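Local coordinates for phosphate transport system protein phoU (Streptococcus pneumoniae, PDB 2I0M), which probably takes part in regulating phosphate uptake, and forms a homodimer that binds zinc ions, at residues D38-D49 / G94-L105. Numbering follows the deposited sequence.
With ZN (zinc ion), chain D.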
ATOM      1  N   ASP A  38     -23.658  -2.709  13.207  1.00 44.93           N
ATOM      2  CA  ASP A  38     -24.223  -1.369  13.320  1.00 45.10           C
ATOM      3  C   ASP A  38     -24.038  -0.605  12.006  1.00 45.34           C
ATOM      4  O   ASP A  38     -23.033   0.096  11.800  1.00 45.17           O
ATOM      5  CB  ASP A  38     -23.561  -0.640  14.491  1.00 45.19           C
ATOM      6  CG  ASP A  38     -24.174   0.722  14.779  1.00 45.93           C
ATOM      7  OD1 ASP A  38     -23.900   1.249  15.878  1.00 46.88           O
ATOM      8  OD2 ASP A  38     -24.907   1.278  13.929  1.00 46.78           O
ATOM      9  N   LYS A  39     -25.022  -0.746  11.121  1.00 45.63           N
ATOM     10  CA  LYS A  39     -24.975  -0.138   9.793  1.00 46.16           C
ATOM     11  C   LYS A  39     -24.991   1.392   9.823  1.00 46.41           C
ATOM     12  O   LYS A  39     -24.521   2.044   8.891  1.00 46.68           O
ATOM     13  CB  LYS A  39     -26.100  -0.681   8.913  1.00 46.22           C
ATOM     14  CG  LYS A  39     -25.920  -2.153   8.561  1.00 46.82           C
ATOM     15  CD  LYS A  39     -26.913  -2.620   7.497  1.00 47.14           C
ATOM     16  CE  LYS A  39     -26.865  -4.140   7.369  1.00 47.74           C
ATOM     17  NZ  LYS A  39     -27.184  -4.614   5.995  1.00 48.32           N
ATOM     18  N   GLU A  40     -25.514   1.954  10.906  1.00 46.59           N
ATOM     19  CA  GLU A  40     -25.546   3.400  11.087  1.00 46.55           C
ATOM     20  C   GLU A  40     -24.163   3.940  11.448  1.00 46.19           C
ATOM     21  O   GLU A  40     -23.744   4.966  10.920  1.00 46.33           O
ATOM     22  CB  GLU A  40     -26.602   3.787  12.129  1.00 46.61           C
ATOM     23  CG  GLU A  40     -27.967   3.191  11.818  1.00 47.63           C
ATOM     24  CD  GLU A  40     -29.083   3.820  12.616  1.00 49.80           C
ATOM     25  OE1 GLU A  40     -30.149   4.121  12.022  1.00 49.68           O
ATOM     26  OE2 GLU A  40     -28.895   4.013  13.839  1.00 51.15           O
ATOM     27  N   MET A  41     -23.454   3.233  12.329  1.00 45.93           N
ATOM     28  CA  MET A  41     -22.080   3.589  12.698  1.00 45.72           C
ATOM     29  C   MET A  41     -21.146   3.447  11.505  1.00 44.90           C
ATOM     30  O   MET A  41     -20.218   4.238  11.346  1.00 44.95           O
ATOM     31  CB  MET A  41     -21.587   2.720  13.859  1.00 46.03           C
ATOM     32  CG  MET A  41     -20.307   3.196  14.554  1.00 46.32           C
ATOM     33  SD  MET A  41     -19.664   1.890  15.636  1.00 47.30           S
ATOM     34  CE  MET A  41     -18.614   2.815  16.743  1.00 47.76           C
ATOM     35  N   ALA A  42     -21.397   2.439  10.671  1.00 44.05           N
ATOM     36  CA  ALA A  42     -20.657   2.265   9.430  1.00 43.30           C
ATOM     37  C   ALA A  42     -20.774   3.502   8.541  1.00 43.09           C
ATOM     38  O   ALA A  42     -19.773   3.953   7.975  1.00 42.52           O
ATOM     39  CB  ALA A  42     -21.119   1.017   8.688  1.00 43.23           C
ATOM     40  N   GLU A  43     -21.990   4.047   8.438  1.00 42.53           N
ATOM     41  CA  GLU A  43     -22.263   5.217   7.595  1.00 42.45           C
ATOM     42  C   GLU A  43     -21.544   6.480   8.056  1.00 41.75           C
ATOM     43  O   GLU A  43     -21.088   7.266   7.238  1.00 41.04           O
ATOM     44  CB  GLU A  43     -23.775   5.496   7.500  1.00 42.72           C
ATOM     45  CG  GLU A  43     -24.375   5.247   6.128  1.00 44.51           C
ATOM     46  CD  GLU A  43     -25.368   6.334   5.712  1.00 47.71           C
ATOM     47  OE1 GLU A  43     -25.091   7.530   5.968  1.00 49.00           O
ATOM     48  OE2 GLU A  43     -26.419   6.002   5.114  1.00 48.13           O
ATOM     49  N   LEU A  44     -21.478   6.682   9.371  1.00 41.73           N
ATOM     50  CA  LEU A  44     -20.758   7.817   9.949  1.00 41.74           C
ATOM     51  C   LEU A  44     -19.251   7.686   9.706  1.00 41.56           C
ATOM     52  O   LEU A  44     -18.569   8.683   9.458  1.00 41.91           O
ATOM     53  CB  LEU A  44     -21.079   7.987  11.445  1.00 41.82           C
ATOM     54  CG  LEU A  44     -22.558   8.094  11.879  1.00 42.59           C
ATOM     55  CD1 LEU A  44     -22.714   8.000  13.396  1.00 42.68           C
ATOM     56  CD2 LEU A  44     -23.287   9.347  11.333  1.00 43.25           C
ATOM     57  N   ILE A  45     -18.735   6.459   9.741  1.00 41.20           N
ATOM     58  CA  ILE A  45     -17.323   6.212   9.400  1.00 40.83           C
ATOM     59  C   ILE A  45     -17.031   6.597   7.946  1.00 40.80           C
ATOM     60  O   ILE A  45     -15.987   7.197   7.641  1.00 41.39           O
ATOM     61  CB  ILE A  45     -16.929   4.728   9.590  1.00 40.55           C
ATOM     62  CG1 ILE A  45     -16.902   4.366  11.078  1.00 40.69           C
ATOM     63  CG2 ILE A  45     -15.580   4.422   8.894  1.00 40.44           C
ATOM     64  CD1 ILE A  45     -17.215   2.913  11.357  1.00 39.88           C
ATOM     65  N   ILE A  46     -17.937   6.214   7.053  1.00 39.98           N
ATOM     66  CA  ILE A  46     -17.762   6.454   5.635  1.00 39.84           C
ATOM     67  C   ILE A  46     -17.741   7.965   5.369  1.00 39.87           C
ATOM     68  O   ILE A  46     -16.865   8.466   4.672  1.00 39.48           O
ATOM     69  CB  ILE A  46     -18.847   5.719   4.815  1.00 39.76           C
ATOM     70  CG1 ILE A  46     -18.684   4.203   4.988  1.00 38.99           C
ATOM     71  CG2 ILE A  46     -18.804   6.119   3.331  1.00 39.41           C
ATOM     72  CD1 ILE A  46     -19.921   3.403   4.604  1.00 36.32           C
ATOM     73  N   ASN A  47     -18.685   8.681   5.969  1.00 39.93           N
ATOM     74  CA  ASN A  47     -18.773  10.128   5.812  1.00 40.21           C
ATOM     75  C   ASN A  47     -17.662  10.949   6.496  1.00 40.55           C
ATOM     76  O   ASN A  47     -17.384  12.080   6.084  1.00 40.76           O
ATOM     77  CB  ASN A  47     -20.165  10.609   6.215  1.00 39.96           C
ATOM     78  CG  ASN A  47     -21.244  10.103   5.260  1.00 40.36           C
ATOM     79  OD1 ASN A  47     -21.053  10.100   4.041  1.00 40.39           O
ATOM     80  ND2 ASN A  47     -22.378   9.660   5.810  1.00 39.43           N
ATOM     81  N   LYS A  48     -17.022  10.383   7.521  1.00 40.61           N
ATOM     82  CA  LYS A  48     -15.938  11.081   8.211  1.00 40.86           C
ATOM     83  C   LYS A  48     -14.557  10.823   7.620  1.00 40.41           C
ATOM     84  O   LYS A  48     -13.580  11.450   8.040  1.00 40.22           O
ATOM     85  CB  LYS A  48     -15.928  10.764   9.704  1.00 41.39           C
ATOM     86  CG  LYS A  48     -16.967  11.556  10.497  1.00 43.93           C
ATOM     87  CD  LYS A  48     -16.543  11.773  11.946  1.00 47.04           C
ATOM     88  CE  LYS A  48     -16.533  10.476  12.749  1.00 48.89           C
ATOM     89  NZ  LYS A  48     -17.133  10.693  14.114  1.00 48.67           N
ATOM     90  N   ASP A  49     -14.472   9.924   6.640  1.00 40.04           N
ATOM     91  CA  ASP A  49     -13.180   9.623   6.025  1.00 40.31           C
ATOM     92  C   ASP A  49     -12.461  10.868   5.476  1.00 40.12           C
ATOM     93  O   ASP A  49     -11.252  10.973   5.604  1.00 40.38           O
ATOM     94  CB  ASP A  49     -13.276   8.537   4.946  1.00 40.01           C
ATOM     95  CG  ASP A  49     -11.902   8.101   4.455  1.00 40.44           C
ATOM     96  OD1 ASP A  49     -11.216   7.321   5.164  1.00 41.29           O
ATOM     97  OD2 ASP A  49     -11.481   8.572   3.378  1.00 39.70           O
ATOM     98  N   GLY A  94      -6.830   4.585   7.079  1.00 39.64           N
ATOM     99  CA  GLY A  94      -8.179   5.166   7.113  1.00 39.67           C
ATOM    100  C   GLY A  94      -9.157   4.709   6.033  1.00 39.70           C
ATOM    101  O   GLY A  94     -10.271   4.322   6.342  1.00 40.33           O
ATOM    102  N   ASP A  95      -8.757   4.754   4.766  1.00 39.64           N
ATOM    103  CA  ASP A  95      -9.626   4.286   3.660  1.00 38.86           C
ATOM    104  C   ASP A  95     -10.045   2.809   3.813  1.00 38.84           C
ATOM    105  O   ASP A  95     -11.151   2.433   3.456  1.00 38.99           O
ATOM    106  CB  ASP A  95      -8.912   4.419   2.322  1.00 38.56           C
ATOM    107  CG  ASP A  95      -8.627   5.864   1.915  1.00 38.80           C
ATOM    108  OD1 ASP A  95      -9.326   6.839   2.325  1.00 33.61           O
ATOM    109  OD2 ASP A  95      -7.688   6.003   1.104  1.00 40.33           O
ATOM    110  N   HIS A  96      -9.146   1.983   4.336  1.00 38.63           N
ATOM    111  CA  HIS A  96      -9.382   0.553   4.491  1.00 38.69           C
ATOM    112  C   HIS A  96     -10.300   0.272   5.667  1.00 38.61           C
ATOM    113  O   HIS A  96     -10.992  -0.745   5.690  1.00 38.95           O
ATOM    114  CB  HIS A  96      -8.058  -0.222   4.638  1.00 39.06           C
ATOM    115  CG  HIS A  96      -7.411  -0.542   3.329  1.00 38.31           C
ATOM    116  ND1 HIS A  96      -6.255   0.070   2.903  1.00 40.43           N
ATOM    117  CD2 HIS A  96      -7.786  -1.369   2.330  1.00 39.89           C
ATOM    118  CE1 HIS A  96      -5.940  -0.376   1.699  1.00 40.59           C
ATOM    119  NE2 HIS A  96      -6.854  -1.251   1.328  1.00 39.96           N
ATOM    120  N   MET A  97     -10.317   1.192   6.627  1.00 37.78           N
ATOM    121  CA  MET A  97     -11.295   1.160   7.688  1.00 37.21           C
ATOM    122  C   MET A  97     -12.690   1.626   7.199  1.00 37.96           C
ATOM    123  O   MET A  97     -13.708   1.064   7.623  1.00 38.12           O
ATOM    124  CB  MET A  97     -10.785   1.929   8.916  1.00 37.03           C
ATOM    125  CG  MET A  97      -9.512   1.291   9.570  1.00 35.13           C
ATOM    126  SD  MET A  97      -9.647  -0.476  10.049  1.00 30.94           S
ATOM    127  CE  MET A  97      -9.142  -1.372   8.605  1.00 35.99           C
ATOM    128  N   ALA A  98     -12.740   2.626   6.313  1.00 37.79           N
ATOM    129  CA  ALA A  98     -13.993   2.997   5.632  1.00 38.27           C
ATOM    130  C   ALA A  98     -14.478   1.866   4.735  1.00 38.53           C
ATOM    131  O   ALA A  98     -15.687   1.687   4.567  1.00 39.41           O
ATOM    132  CB  ALA A  98     -13.830   4.285   4.799  1.00 38.02           C
ATOM    133  N   GLY A  99     -13.533   1.121   4.156  1.00 38.42           N
ATOM    134  CA  GLY A  99     -13.833  -0.034   3.313  1.00 38.21           C
ATOM    135  C   GLY A  99     -14.553  -1.132   4.072  1.00 38.38           C
ATOM    136  O   GLY A  99     -15.523  -1.685   3.573  1.00 38.97           O
ATOM    137  N   ILE A 100     -14.090  -1.417   5.291  1.00 38.15           N
ATOM    138  CA  ILE A 100     -14.743  -2.368   6.208  1.00 37.37           C
ATOM    139  C   ILE A 100     -16.160  -1.907   6.592  1.00 37.68           C
ATOM    140  O   ILE A 100     -17.101  -2.708   6.671  1.00 36.91           O
ATOM    141  CB  ILE A 100     -13.905  -2.585   7.490  1.00 36.63           C
ATOM    142  CG1 ILE A 100     -12.603  -3.310   7.170  1.00 36.18           C
ATOM    143  CG2 ILE A 100     -14.692  -3.382   8.532  1.00 36.92           C
ATOM    144  CD1 ILE A 100     -11.784  -3.755   8.415  1.00 36.73           C
ATOM    145  N   ALA A 101     -16.299  -0.608   6.823  1.00 37.99           N
ATOM    146  CA  ALA A 101     -17.598  -0.023   7.089  1.00 38.62           C
ATOM    147  C   ALA A 101     -18.544  -0.209   5.906  1.00 38.72           C
ATOM    148  O   ALA A 101     -19.712  -0.497   6.115  1.00 39.23           O
ATOM    149  CB  ALA A 101     -17.459   1.456   7.469  1.00 38.95           C
ATOM    150  N   LYS A 102     -18.042  -0.074   4.676  1.00 39.16           N
ATOM    151  CA  LYS A 102     -18.856  -0.323   3.473  1.00 39.59           C
ATOM    152  C   LYS A 102     -19.286  -1.786   3.341  1.00 39.51           C
ATOM    153  O   LYS A 102     -20.424  -2.066   2.979  1.00 39.49           O
ATOM    154  CB  LYS A 102     -18.136   0.116   2.198  1.00 39.97           C
ATOM    155  CG  LYS A 102     -17.717   1.571   2.179  1.00 41.60           C
ATOM    156  CD  LYS A 102     -17.143   1.948   0.828  1.00 43.63           C
ATOM    157  CE  LYS A 102     -16.498   3.321   0.868  1.00 44.65           C
ATOM    158  NZ  LYS A 102     -16.299   3.852  -0.506  1.00 45.32           N
ATOM    159  N   ALA A 103     -18.376  -2.711   3.636  1.00 39.52           N
ATOM    160  CA  ALA A 103     -18.702  -4.135   3.624  1.00 39.66           C
ATOM    161  C   ALA A 103     -19.782  -4.494   4.663  1.00 39.98           C
ATOM    162  O   ALA A 103     -20.564  -5.411   4.444  1.00 40.19           O
ATOM    163  CB  ALA A 103     -17.449  -4.973   3.832  1.00 39.09           C
ATOM    164  N   VAL A 104     -19.814  -3.765   5.781  1.00 40.30           N
ATOM    165  CA  VAL A 104     -20.818  -3.959   6.829  1.00 40.62           C
ATOM    166  C   VAL A 104     -22.217  -3.596   6.330  1.00 41.27           C
ATOM    167  O   VAL A 104     -23.203  -4.169   6.782  1.00 41.72           O
ATOM    168  CB  VAL A 104     -20.461  -3.172   8.132  1.00 40.39           C
ATOM    169  CG1 VAL A 104     -21.652  -3.110   9.101  1.00 39.89           C
ATOM    170  CG2 VAL A 104     -19.236  -3.788   8.818  1.00 39.30           C
ATOM    171  N   LEU A 105     -22.296  -2.653   5.394  1.00 42.03           N
ATOM    172  CA  LEU A 105     -23.574  -2.243   4.797  1.00 42.56           C
ATOM    173  C   LEU A 105     -24.102  -3.284   3.811  1.00 42.92           C
ATOM    174  O   LEU A 105     -25.289  -3.303   3.491  1.00 43.18           O
ATOM    175  CB  LEU A 105     -23.434  -0.902   4.068  1.00 42.49           C
ATOM    176  CG  LEU A 105     -22.918   0.344   4.786  1.00 42.41           C
ATOM    177  CD1 LEU A 105     -22.819   1.486   3.783  1.00 42.31           C
ATOM    178  CD2 LEU A 105     -23.814   0.725   5.946  1.00 42.82           C
TER
HETATM  179 ZN    ZN D 219      -7.070   7.592   0.014  1.00 46.45          ZN
HETATM  180  O   HOH W   1     -12.059   6.196   7.268  1.00 35.03           O
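With chi1 at -172°, D49 swings its carboxylate away from its own backbone N and across to D95, whose CG lies anti to the carbonyl carbon (chi1 -66°), beside its backbone N. The two side chains cross at about a right angle, their carboxylate planes 45° apart, and D49 OD2 comes within 3.0 Å of D95 OD1, two acceptors with no hydrogen bond between them. D95 turns its other oxygen, OD2, to the zinc ion at 2.0 Å; E91 and D214 of the second subunit also bind this ion. A water donates to G94 O at 2.8 Å and sits improbably close to D49 OD1, a bond best treated as doubtful. Further along, the segments 39-49 and 94-105 of helices 39-66 and 74-105 run roughly antiparallel, their axes 8.5 Å apart at closest approach. Small residues permit this spacing: A42 faces A101, with 3.9 Å between their CB atoms, and I45 lays CG2 against A101 CB and the backbone of A98. I46 is a knob in the hole formed by A98, A101, K102 and L105; its CD1 meets L105 CD1 tip to tip at 3.6 Å and touches K102 CG. L105 sends its other methyl, CD2, over A42 CB. At the far end the extended chain of K39 runs past V104 O, and its NZ bonds to L107 O and only weakly to L105 O (3.4 Å). This joint between two helices of the PhoU helical bundle is thus apolar along its middle and acidic at one end. There D49 also lies close to D214 of the second subunit, so zinc probably offsets part of the clustered negative charge, and the crowding may raise the pKa of D49.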